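Local coordinates for protein ricin B-related lectin (Polyporus squamosus, PDB 5MUA) that binds galactose through a beta-trefoil lectin domain and carries a calcium-dependent papain-like cysteine protease domain, here blocked by the inhibitor E-64, at residues Q168-Y173 / Y279-G284; A249-V254 / T263-Q268; L180-D185 / F232-G237; G7-A12 / F146-Q151. All coordinates share one frame; numbering follows the deposited sequence. Where two conformers were deposited one is given.

Interaction 1: residues Q168-Y173 / Y279-G284; sequences QDFKSY and YKAYFG
Phe-170, Gly-284 and Tyr-282 bury the most surface where 168-173 runs alongside 279-284. The Phe-170 ring lies against the backbone of 281-284. Its CE1 comes within 3.4 Å of Gly-284 N and 3.7 Å of Ala-281 CB, while CD1 lies against Ala-281 O. CG is anti to the backbone N (chi1 180°), beside the carbonyl carbon, and the ring comes to lie against the neighbouring backbone. Glycine suits position 284: it has no side chain, which lets the Phe-170 ring lie directly against its backbone. Gly-284 also uses both backbone polar atoms: its N donates to Lys-171 O (2.9 Å), and its O accepts from Tyr-173 N (3.1 Å) in a more bent bond, 139° at the hydrogen.

These bonds, with one from Lys-171 N to Tyr-282 O, make a short parallel pairing, Lys-171 beside Phe-283 and Ser-172 beside Gly-284, in the papain-like protease part. Across the other neighbour, strand 233-243, Tyr-282 and Phe-283 both stand opposite Phe-240 in a classic beta bulge, where the chain turns a corner.

Tyr-282 offers its carbonyl to two donors: Lys-171 N, which approaches from above the carbonyl plane, and a water at 2.9 Å from Tyr-282 O that also donates to Asp-169 O. Its CB rests 3.5 Å from Asp-169 OD1, an oxygen held by a salt bridge to Arg-167, and its ring extends toward the bound E-64. Tyr-173 CD2 meets the edge of Phe-283 at CE1; the flat faces of these aromatic residues let Tyr-173 stack on Phe-283 of the second subunit, and Phe-283 on Tyr-173 of that subunit.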
# COMPACT_ATOMS: atom_id res chain seq x y z
N GLN B 168 -24.11 -7.44 -4.16
CA GLN B 168 -24.33 -8.37 -5.30
C GLN B 168 -23.29 -8.27 -6.34
O GLN B 168 -22.95 -9.25 -6.98
CB GLN B 168 -25.73 -8.19 -5.98
CG GLN B 168 -26.89 -8.56 -5.10
CD GLN B 168 -28.23 -8.99 -5.82
OE1 GLN B 168 -28.83 -8.26 -6.65
NE2 GLN B 168 -28.69 -10.20 -5.47
N ASP B 169 -22.75 -7.07 -6.50
CA ASP B 169 -21.76 -6.82 -7.50
C ASP B 169 -20.32 -6.95 -7.02
O ASP B 169 -19.36 -6.57 -7.75
CB ASP B 169 -22.01 -5.42 -8.14
CG ASP B 169 -21.83 -4.26 -7.17
OD1 ASP B 169 -21.59 -4.42 -5.96
OD2 ASP B 169 -21.93 -3.08 -7.61
N PHE B 170 -20.15 -7.53 -5.84
CA PHE B 170 -18.82 -7.64 -5.23
C PHE B 170 -17.90 -8.41 -6.16
O PHE B 170 -18.28 -9.47 -6.66
CB PHE B 170 -18.88 -8.46 -3.97
CG PHE B 170 -17.55 -8.63 -3.27
CD1 PHE B 170 -16.96 -7.57 -2.67
CD2 PHE B 170 -16.97 -9.87 -3.18
CE1 PHE B 170 -15.74 -7.68 -2.02
CE2 PHE B 170 -15.80 -10.02 -2.48
CZ PHE B 170 -15.16 -8.92 -1.90
N LYS B 171 -16.72 -7.88 -6.38
CA LYS B 171 -15.61 -8.63 -7.01
C LYS B 171 -14.36 -8.54 -6.15
O LYS B 171 -14.07 -7.50 -5.57
CB LYS B 171 -15.24 -8.03 -8.35
CG LYS B 171 -16.37 -7.84 -9.37
CD LYS B 171 -16.78 -9.11 -10.09
CE LYS B 171 -17.82 -8.84 -11.18
NZ LYS B 171 -19.19 -8.95 -10.60
N SER B 172 -13.62 -9.63 -6.09
CA SER B 172 -12.42 -9.66 -5.37
C SER B 172 -11.32 -10.28 -6.25
O SER B 172 -11.61 -10.97 -7.25
CB SER B 172 -12.59 -10.47 -4.10
OG SER B 172 -13.02 -11.76 -4.40
N TYR B 173 -10.09 -10.01 -5.82
CA TYR B 173 -8.87 -10.38 -6.53
C TYR B 173 -7.87 -10.92 -5.54
O TYR B 173 -7.67 -10.32 -4.49
CB TYR B 173 -8.37 -9.15 -7.23
CG TYR B 173 -9.41 -8.57 -8.19
CD1 TYR B 173 -9.63 -9.14 -9.46
CD2 TYR B 173 -10.25 -7.57 -7.78
CE1 TYR B 173 -10.58 -8.63 -10.31
CE2 TYR B 173 -11.24 -7.10 -8.59
CZ TYR B 173 -11.39 -7.63 -9.85
OH TYR B 173 -12.38 -7.13 -10.65
N TYR B 279 -21.22 -1.09 6.09
CA TYR B 279 -20.86 -1.03 4.66
C TYR B 279 -20.98 -2.35 4.03
O TYR B 279 -20.68 -3.40 4.68
CB TYR B 279 -19.46 -0.46 4.43
CG TYR B 279 -19.34 0.99 4.90
CD1 TYR B 279 -19.90 2.03 4.15
CD2 TYR B 279 -18.66 1.31 6.05
CE1 TYR B 279 -19.81 3.33 4.59
CE2 TYR B 279 -18.55 2.63 6.47
CZ TYR B 279 -19.15 3.61 5.76
OH TYR B 279 -19.04 4.91 6.17
N LYS B 280 -21.33 -2.34 2.75
CA LYS B 280 -21.38 -3.55 1.98
C LYS B 280 -20.41 -3.39 0.85
O LYS B 280 -20.45 -2.38 0.11
CB LYS B 280 -22.80 -3.89 1.51
CG LYS B 280 -23.82 -4.09 2.63
CD LYS B 280 -23.57 -5.41 3.40
CE LYS B 280 -24.29 -5.49 4.73
NZ LYS B 280 -25.75 -5.38 4.56
N ALA B 281 -19.53 -4.37 0.73
CA ALA B 281 -18.40 -4.31 -0.20
C ALA B 281 -18.72 -4.53 -1.66
O ALA B 281 -19.52 -5.41 -2.02
CB ALA B 281 -17.27 -5.22 0.28
N TYR B 282 -18.14 -3.69 -2.51
CA TYR B 282 -18.16 -3.93 -3.94
C TYR B 282 -16.85 -4.38 -4.50
O TYR B 282 -16.79 -4.95 -5.61
CB TYR B 282 -18.74 -2.76 -4.72
CG TYR B 282 -18.04 -1.45 -4.53
CD1 TYR B 282 -16.92 -1.08 -5.34
CD2 TYR B 282 -18.52 -0.50 -3.62
CE1 TYR B 282 -16.28 0.12 -5.15
CE2 TYR B 282 -17.86 0.72 -3.46
CZ TYR B 282 -16.76 1.04 -4.27
OH TYR B 282 -16.11 2.24 -4.11
N PHE B 283 -15.77 -4.17 -3.74
CA PHE B 283 -14.43 -4.49 -4.17
C PHE B 283 -13.63 -5.05 -2.99
O PHE B 283 -13.67 -4.51 -1.89
CB PHE B 283 -13.75 -3.27 -4.79
CG PHE B 283 -12.28 -3.32 -4.78
CD1 PHE B 283 -11.62 -4.25 -5.53
CD2 PHE B 283 -11.54 -2.43 -4.02
CE1 PHE B 283 -10.23 -4.32 -5.51
CE2 PHE B 283 -10.15 -2.49 -4.01
CZ PHE B 283 -9.50 -3.48 -4.72
N GLY B 284 -12.95 -6.15 -3.21
CA GLY B 284 -11.96 -6.64 -2.28
C GLY B 284 -10.65 -7.08 -2.90
O GLY B 284 -10.62 -7.60 -4.00
O HOH W 1 -17.84 -4.40 -8.28

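Interaction 2: residues A249-V254 / T263-Q268; sequences AYNWFV and TFFEPQ
Asn-251 and Phe-265 exchange two backbone hydrogen bonds, N to O in each direction and both 2.9 Å long, and Phe-253 and Thr-263 do the same two residues further on. The two bonds of the first pair differ in approach: Asn-251 N lies in the carbonyl plane of Phe-265, whereas Phe-265 N stands above the carbonyl plane of Asn-251. Between them Trp-252 and Phe-264 form the non-hydrogen-bonded pair, where Trp-252 CA sits 3.2 Å from Thr-263 O.

Aromatic contacts fill both faces. On the face of Phe-253 and Phe-265, the edge of the Phe-253 ring points at the face of Phe-265 in an offset edge-to-face pair, centroids 6.0 Å apart and planes at 77°, and Phe-253 CE2 touches Phe-265 CB. On the other face, Phe-264 CD1 lies 3.9 Å from Tyr-250 CE2 and equally near Trp-252 CB. The strands form a beta hairpin of the protease domain, its Phe-265 face packed against helices 184-194 and 208-226; large flat side chains suit a face buried under helices.

The amide of Asn-251 donates through ND2 to Gly-237 O and Ala-212 O; Asn-251 OD1, buried without a polar partner, lies 3.2 Å from Pro-267 CG. Beyond the paired residues, a water donates to Ala-249 O and to Glu-266 OE1 and accepts from Gln-268 NE2. Glu-266 OE1 also receives Gln-268 N through its anti lone pair, while OE2 is hydrogen-bonded to NE2 of His-248, a residue of the E-64 pocket.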
# COMPACT_ATOMS: atom_id res chain seq x y z
N ALA B 249 -13.54 3.02 2.51
CA ALA B 249 -12.47 2.06 2.36
C ALA B 249 -11.97 1.63 3.70
O ALA B 249 -11.79 2.45 4.58
CB ALA B 249 -11.29 2.60 1.53
N TYR B 250 -11.68 0.33 3.83
CA TYR B 250 -11.32 -0.25 5.14
C TYR B 250 -10.63 -1.56 4.88
O TYR B 250 -10.47 -2.00 3.69
CB TYR B 250 -12.58 -0.46 6.07
CG TYR B 250 -13.77 -1.03 5.35
CD1 TYR B 250 -14.56 -0.23 4.51
CD2 TYR B 250 -14.09 -2.37 5.43
CE1 TYR B 250 -15.63 -0.75 3.78
CE2 TYR B 250 -15.17 -2.92 4.70
CZ TYR B 250 -15.95 -2.12 3.90
OH TYR B 250 -17.00 -2.65 3.19
N ASN B 251 -10.13 -2.14 5.94
CA ASN B 251 -9.37 -3.39 5.81
C ASN B 251 -10.15 -4.56 6.45
O ASN B 251 -11.15 -4.38 7.13
CB ASN B 251 -8.01 -3.23 6.47
CG ASN B 251 -7.15 -2.15 5.81
OD1 ASN B 251 -6.95 -1.07 6.36
ND2 ASN B 251 -6.65 -2.46 4.64
N TRP B 252 -9.65 -5.78 6.23
CA TRP B 252 -10.34 -6.95 6.70
C TRP B 252 -9.39 -8.12 6.83
O TRP B 252 -8.33 -8.18 6.17
CB TRP B 252 -11.49 -7.33 5.85
CG TRP B 252 -11.15 -7.71 4.41
CD1 TRP B 252 -11.08 -6.85 3.33
CD2 TRP B 252 -10.91 -9.02 3.88
NE1 TRP B 252 -10.77 -7.57 2.18
CE2 TRP B 252 -10.71 -8.90 2.49
CE3 TRP B 252 -10.83 -10.30 4.46
CZ2 TRP B 252 -10.37 -9.98 1.70
CZ3 TRP B 252 -10.56 -11.37 3.66
CH2 TRP B 252 -10.35 -11.22 2.29
N PHE B 253 -9.83 -9.07 7.65
CA PHE B 253 -9.02 -10.17 8.07
C PHE B 253 -9.93 -11.37 8.35
O PHE B 253 -11.19 -11.25 8.42
CB PHE B 253 -8.31 -9.80 9.40
CG PHE B 253 -7.34 -8.66 9.28
CD1 PHE B 253 -6.06 -8.87 8.77
CD2 PHE B 253 -7.68 -7.41 9.69
CE1 PHE B 253 -5.18 -7.80 8.57
CE2 PHE B 253 -6.79 -6.34 9.55
CZ PHE B 253 -5.54 -6.54 9.01
N VAL B 254 -9.28 -12.51 8.58
CA VAL B 254 -10.00 -13.64 9.19
C VAL B 254 -9.38 -13.88 10.51
O VAL B 254 -8.28 -13.45 10.79
CB VAL B 254 -10.09 -14.92 8.31
CG1 VAL B 254 -10.68 -14.62 6.95
CG2 VAL B 254 -8.76 -15.59 8.09
N THR B 263 -13.46 -10.29 9.80
CA THR B 263 -13.48 -9.19 10.75
C THR B 263 -12.99 -7.95 9.98
O THR B 263 -12.17 -8.07 9.10
CB THR B 263 -12.56 -9.48 11.91
OG1 THR B 263 -13.10 -10.61 12.60
CG2 THR B 263 -12.61 -8.36 12.95
N PHE B 264 -13.52 -6.78 10.35
CA PHE B 264 -13.18 -5.54 9.65
C PHE B 264 -12.36 -4.67 10.57
O PHE B 264 -12.41 -4.74 11.84
CB PHE B 264 -14.44 -4.90 9.09
CG PHE B 264 -15.26 -5.83 8.31
CD1 PHE B 264 -15.00 -6.04 6.96
CD2 PHE B 264 -16.25 -6.60 8.93
CE1 PHE B 264 -15.75 -6.94 6.22
CE2 PHE B 264 -16.98 -7.55 8.21
CZ PHE B 264 -16.75 -7.72 6.85
N PHE B 265 -11.52 -3.85 9.93
CA PHE B 265 -10.53 -3.07 10.58
C PHE B 265 -10.53 -1.65 9.99
O PHE B 265 -10.54 -1.47 8.76
CB PHE B 265 -9.16 -3.73 10.46
CG PHE B 265 -8.05 -2.99 11.20
CD1 PHE B 265 -7.90 -3.13 12.58
CD2 PHE B 265 -7.16 -2.16 10.53
CE1 PHE B 265 -6.87 -2.50 13.26
CE2 PHE B 265 -6.13 -1.50 11.21
CZ PHE B 265 -5.98 -1.66 12.57
N GLU B 266 -10.60 -0.66 10.87
CA GLU B 266 -10.60 0.74 10.48
C GLU B 266 -9.19 1.32 10.59
O GLU B 266 -8.74 1.60 11.70
CB GLU B 266 -11.59 1.54 11.33
CG GLU B 266 -11.53 3.04 11.12
CD GLU B 266 -11.65 3.32 9.63
OE1 GLU B 266 -10.67 3.75 9.07
OE2 GLU B 266 -12.73 3.09 9.11
N PRO B 267 -8.47 1.53 9.46
CA PRO B 267 -7.08 1.94 9.58
C PRO B 267 -6.87 3.42 10.01
O PRO B 267 -5.75 3.78 10.30
CB PRO B 267 -6.53 1.73 8.13
CG PRO B 267 -7.72 1.91 7.29
CD PRO B 267 -8.81 1.20 8.06
N GLN B 268 -7.92 4.22 10.09
CA GLN B 268 -7.81 5.56 10.67
C GLN B 268 -7.67 5.53 12.17
O GLN B 268 -6.99 6.42 12.68
CB GLN B 268 -9.01 6.42 10.39
CG GLN B 268 -9.07 6.73 8.92
CD GLN B 268 -10.22 7.62 8.61
OE1 GLN B 268 -10.46 8.63 9.30
NE2 GLN B 268 -10.93 7.28 7.58
O HOH W 2 -10.57 4.42 6.45

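Interaction 3: residues L180-D185 / F232-G237; sequences LVLTRD and FALLCG
Leu-180 is bonded to 232-237 through both its backbone N and its O. The N donates to Ala-233 O at 2.7 Å, approaching almost along the C=O axis, and the O accepts from Leu-235 N at 3.1 Å in a nearly straight bond, 178° at the hydrogen and in the carbonyl plane. These two bonds define a single parallel bridge, Leu-180 with Leu-234, and the side chains of that pair lie side by side and point the same way. Their methyls meet in the conformer given for Leu-234, CD2 of Leu-180 lying 3.7 Å from CD2 of Leu-234. The same Leu-234 methyl is met by CD2 of Leu-182, whose side chain crosses Leu-234 at about a right angle. Leucine suits this spot because its apolar branched end packs against other methyls in a buried site.

Next to it the Phe-232 ring brings CD2 to 4.0 Å from Leu-180 CB. Its CG stands between the backbone N and carbonyl carbon (chi1 67°), which directs the ring toward Leu-180. Leu-235 O is buried without a hydrogen-bond partner. Further out, Phe-227 meets Phe-232 edge-to-face, and Trp-222 of helix 208-226 covers both Leu-182 and Leu-234. Ala-233, whose small side chain points away from Leu-180, lies beside Asp-176, a ligand of a bound calcium ion.

Beyond Leu-180 a short loop leads through Leu-182 into helix 184-194, with Thr-183 as N-cap. Strand 178-180 thus lies between 144-152 of the lectin domain, antiparallel to it, and 233-243 of the protease domain, parallel to it, with helix 208-226 packed over Leu-182 and Leu-234.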
# COMPACT_ATOMS: atom_id res chain seq x y z
N LEU B 180 -0.51 -16.46 6.04
CA LEU B 180 -0.48 -16.43 7.52
C LEU B 180 -1.61 -15.54 8.02
O LEU B 180 -1.81 -14.42 7.53
CB LEU B 180 0.83 -15.95 8.10
CG LEU B 180 0.91 -15.77 9.63
CD1 LEU B 180 0.73 -17.18 10.24
CD2 LEU B 180 2.30 -15.21 9.98
N VAL B 181 -2.35 -16.06 8.97
CA VAL B 181 -3.43 -15.31 9.61
C VAL B 181 -2.79 -14.70 10.85
O VAL B 181 -2.32 -15.40 11.76
CB VAL B 181 -4.62 -16.22 10.00
CG1 VAL B 181 -5.65 -15.49 10.85
CG2 VAL B 181 -5.29 -16.83 8.77
N LEU B 182 -2.80 -13.36 10.93
CA LEU B 182 -2.21 -12.66 12.04
C LEU B 182 -3.13 -12.60 13.23
O LEU B 182 -4.35 -12.64 13.07
CB LEU B 182 -1.92 -11.20 11.63
CG LEU B 182 -0.90 -11.17 10.48
CD1 LEU B 182 -0.86 -9.73 10.00
CD2 LEU B 182 0.49 -11.65 10.89
N THR B 183 -2.54 -12.37 14.39
CA THR B 183 -3.31 -12.08 15.60
C THR B 183 -3.66 -10.61 15.66
O THR B 183 -3.05 -9.75 14.99
CB THR B 183 -2.53 -12.39 16.88
OG1 THR B 183 -1.37 -11.57 16.97
CG2 THR B 183 -2.08 -13.92 16.94
N ARG B 184 -4.64 -10.33 16.52
CA ARG B 184 -4.93 -8.92 16.81
C ARG B 184 -3.79 -8.16 17.39
O ARG B 184 -3.54 -6.98 17.06
CB ARG B 184 -6.24 -8.79 17.62
CG ARG B 184 -7.42 -9.01 16.71
CD ARG B 184 -8.73 -8.62 17.36
NE ARG B 184 -9.91 -9.10 16.63
CZ ARG B 184 -11.17 -8.69 16.89
NH1 ARG B 184 -11.42 -7.75 17.82
NH2 ARG B 184 -12.18 -9.23 16.22
N ASP B 185 -3.02 -8.79 18.25
CA ASP B 185 -1.87 -8.11 18.79
C ASP B 185 -0.93 -7.72 17.72
O ASP B 185 -0.36 -6.62 17.74
CB ASP B 185 -1.17 -9.00 19.82
CG ASP B 185 -1.93 -9.07 21.16
OD1 ASP B 185 -2.77 -8.24 21.47
OD2 ASP B 185 -1.60 -9.99 21.93
N PHE B 232 4.93 -17.75 1.55
CA PHE B 232 3.61 -17.39 2.08
C PHE B 232 3.54 -15.85 2.14
O PHE B 232 4.56 -15.15 2.02
CB PHE B 232 3.42 -17.91 3.51
CG PHE B 232 4.31 -17.25 4.53
CD1 PHE B 232 5.69 -17.56 4.63
CD2 PHE B 232 3.80 -16.39 5.47
CE1 PHE B 232 6.49 -16.93 5.60
CE2 PHE B 232 4.62 -15.81 6.44
CZ PHE B 232 5.96 -16.06 6.49
N ALA B 233 2.31 -15.37 2.38
CA ALA B 233 2.04 -13.96 2.53
C ALA B 233 1.26 -13.76 3.77
O ALA B 233 0.78 -14.71 4.38
CB ALA B 233 1.24 -13.44 1.33
N LEU B 234 1.15 -12.51 4.17
CA LEU B 234 0.32 -12.12 5.30
C LEU B 234 -1.04 -11.66 4.82
O LEU B 234 -1.13 -10.79 3.91
CB LEU B 234 1.00 -10.99 6.09
CG LEU B 234 2.42 -11.21 6.66
CD1 LEU B 234 2.82 -10.07 7.53
CD2 LEU B 234 2.63 -12.53 7.39
N LEU B 235 -2.11 -12.20 5.39
CA LEU B 235 -3.46 -11.78 5.02
C LEU B 235 -3.77 -10.39 5.52
O LEU B 235 -3.75 -10.16 6.69
CB LEU B 235 -4.54 -12.73 5.56
CG LEU B 235 -5.99 -12.37 5.14
CD1 LEU B 235 -6.18 -12.26 3.63
CD2 LEU B 235 -6.97 -13.31 5.76
N CYS B 236 -4.00 -9.46 4.58
CA CYS B 236 -4.48 -8.14 4.97
C CYS B 236 -5.36 -7.69 3.82
O CYS B 236 -4.87 -7.29 2.80
CB CYS B 236 -3.34 -7.15 5.18
SG CYS B 236 -3.95 -5.51 5.67
N GLY B 237 -6.64 -7.77 4.01
CA GLY B 237 -7.60 -7.37 2.97
C GLY B 237 -7.82 -5.87 2.85
O GLY B 237 -7.70 -5.13 3.85

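Interaction 4: residues G7-A12 / F146-Q151; sequences GIYYIA and FQKLSQ
Tyr-9 and Phe-146 meet edge-to-face: the edge of Phe-146 points at the face of Tyr-9, with centroids 5.6 Å apart and planes at 86°. They stand on the first and last strands of the ricin-type beta-trefoil domain, joined antiparallel, so the contact brings together the two ends of the lectin fold. Ile-11 lies over a face of the Phe-146 ring through CG2, and its CG1 reaches CE2 of that ring at 3.7 Å. On the opposite side of the sheet, Leu-149 CD1 sits above the centre of the Tyr-10 ring, 3.6 Å from the centroid and only 1° off the normal, a well-centred CH-pi contact. Gln-147 OE1 lies at the edge of the same ring, in its plane and 3.6 Å from CD2. The extended Gln-147 chain, with CG opposite its backbone N (chi1 173°), runs beside Tyr-10 to reach that place.

Aromatic and branched residues suit the buried faces, and phenol groups add polar ends: Tyr-10 OH bonds Asp-43 and Arg-256, while Tyr-9 OH bonds Gly-5 and Gln-4. Lys-148 lays CB against Tyr-9 CE2, then bends so that NZ reaches Gln-4.

The backbones of Tyr-10 and Gln-147 trade two hydrogen bonds. The regular pairing breaks at Leu-149, whose N donates to Ile-8 O at 2.7 Å. Gly-7, with no side chain, lets its CA lie close to the serine hydroxyl that follows. The last bond comes from a side chain: Ser-150 OG, set between its backbone N and carbonyl carbon, accepts from Ile-8 N at 2.9 Å.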
# COMPACT_ATOMS: atom_id res chain seq x y z
N GLY B 7 1.26 -25.80 5.22
CA GLY B 7 0.66 -24.78 6.07
C GLY B 7 1.63 -24.20 7.07
O GLY B 7 2.83 -24.56 7.07
N ILE B 8 1.17 -23.29 7.89
CA ILE B 8 1.99 -22.68 8.97
C ILE B 8 1.32 -23.08 10.25
O ILE B 8 0.05 -23.03 10.36
CB ILE B 8 2.06 -21.14 8.85
CG1 ILE B 8 2.75 -20.81 7.49
CG2 ILE B 8 2.80 -20.54 10.01
CD1 ILE B 8 2.60 -19.36 7.04
N TYR B 9 2.13 -23.51 11.21
CA TYR B 9 1.63 -24.12 12.42
C TYR B 9 2.40 -23.74 13.66
O TYR B 9 3.59 -23.41 13.59
CB TYR B 9 1.77 -25.61 12.31
CG TYR B 9 1.04 -26.25 11.21
CD1 TYR B 9 1.62 -26.43 9.96
CD2 TYR B 9 -0.21 -26.78 11.44
CE1 TYR B 9 0.94 -27.05 8.97
CE2 TYR B 9 -0.91 -27.47 10.46
CZ TYR B 9 -0.33 -27.63 9.20
OH TYR B 9 -1.02 -28.30 8.22
N TYR B 10 1.73 -23.77 14.81
CA TYR B 10 2.44 -23.97 16.09
C TYR B 10 2.59 -25.47 16.24
O TYR B 10 1.69 -26.25 15.83
CB TYR B 10 1.60 -23.50 17.28
CG TYR B 10 1.32 -22.01 17.40
CD1 TYR B 10 2.33 -21.07 17.34
CD2 TYR B 10 0.01 -21.58 17.74
CE1 TYR B 10 2.04 -19.71 17.50
CE2 TYR B 10 -0.29 -20.23 17.93
CZ TYR B 10 0.71 -19.30 17.79
OH TYR B 10 0.46 -17.93 17.99
N ILE B 11 3.73 -25.88 16.75
CA ILE B 11 3.98 -27.31 17.03
C ILE B 11 4.11 -27.36 18.55
O ILE B 11 5.10 -26.91 19.11
CB ILE B 11 5.26 -27.80 16.35
CG1 ILE B 11 5.25 -27.53 14.82
CG2 ILE B 11 5.48 -29.30 16.63
CD1 ILE B 11 6.54 -27.91 14.11
N ALA B 12 3.10 -27.90 19.24
CA ALA B 12 3.10 -27.92 20.70
C ALA B 12 3.34 -29.33 21.20
O ALA B 12 2.87 -30.29 20.58
CB ALA B 12 1.75 -27.45 21.26
N PHE B 146 -0.47 -29.99 16.33
CA PHE B 146 -0.27 -28.94 15.32
C PHE B 146 -1.52 -28.05 15.26
O PHE B 146 -2.62 -28.57 15.09
CB PHE B 146 -0.12 -29.62 13.98
CG PHE B 146 1.20 -30.26 13.81
CD1 PHE B 146 1.41 -31.55 14.31
CD2 PHE B 146 2.23 -29.62 13.19
CE1 PHE B 146 2.63 -32.17 14.10
CE2 PHE B 146 3.46 -30.25 12.99
CZ PHE B 146 3.67 -31.51 13.49
N GLN B 147 -1.34 -26.73 15.44
CA GLN B 147 -2.44 -25.81 15.27
C GLN B 147 -2.20 -25.03 13.99
O GLN B 147 -1.20 -24.37 13.90
CB GLN B 147 -2.50 -24.88 16.47
CG GLN B 147 -3.55 -23.81 16.20
CD GLN B 147 -3.76 -22.82 17.30
OE1 GLN B 147 -3.26 -22.96 18.40
NE2 GLN B 147 -4.46 -21.77 16.96
N LYS B 148 -3.10 -25.13 13.02
CA LYS B 148 -2.92 -24.47 11.72
C LYS B 148 -3.21 -23.01 11.89
O LYS B 148 -4.19 -22.64 12.51
CB LYS B 148 -3.87 -25.02 10.68
CG LYS B 148 -3.48 -24.56 9.27
CD LYS B 148 -4.31 -25.25 8.20
CE LYS B 148 -5.80 -24.84 8.29
NZ LYS B 148 -6.57 -25.50 7.20
N LEU B 149 -2.32 -22.18 11.39
CA LEU B 149 -2.42 -20.73 11.48
C LEU B 149 -2.54 -20.11 10.11
O LEU B 149 -2.52 -18.87 9.99
CB LEU B 149 -1.17 -20.21 12.18
CG LEU B 149 -0.93 -20.89 13.53
CD1 LEU B 149 0.36 -20.38 14.09
CD2 LEU B 149 -2.03 -20.63 14.55
N SER B 150 -2.56 -20.91 9.05
CA SER B 150 -2.60 -20.45 7.66
C SER B 150 -3.90 -20.81 6.96
O SER B 150 -4.65 -21.67 7.43
CB SER B 150 -1.45 -21.09 6.83
OG SER B 150 -1.44 -22.48 6.99
N GLN B 151 -4.18 -20.10 5.86
CA GLN B 151 -5.26 -20.36 4.95
C GLN B 151 -4.72 -20.24 3.55
O GLN B 151 -3.86 -19.43 3.31
CB GLN B 151 -6.38 -19.35 5.14
CG GLN B 151 -7.06 -19.47 6.44
CD GLN B 151 -8.01 -20.66 6.46
OE1 GLN B 151 -9.16 -20.55 6.03
NE2 GLN B 151 -7.52 -21.81 6.92

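Interaction 4 joins the ends of the lectin domain, and interaction 3, 13 Å away between centres, carries the pairing into the protease domain: Val-181 N lies 3.0 Å from Leu-149 O, probably hydrogen-bonded, and Phe-232 packs on Ile-8. Interaction 3 passes to interaction 2 across strand 233-243, where Trp-252 O is 2.8 Å from Gly-237 N, again probably a hydrogen bond. Interactions 1 and 2 touch through Tyr-250 OH, packed 3.5 Å from Tyr-279 CB. Tyr-282 of interaction 1 and Ala-249 of interaction 2 both line the E-64 pocket, whereas interaction 3 borders calcium, about 4 Å from the Ala-233 side chain.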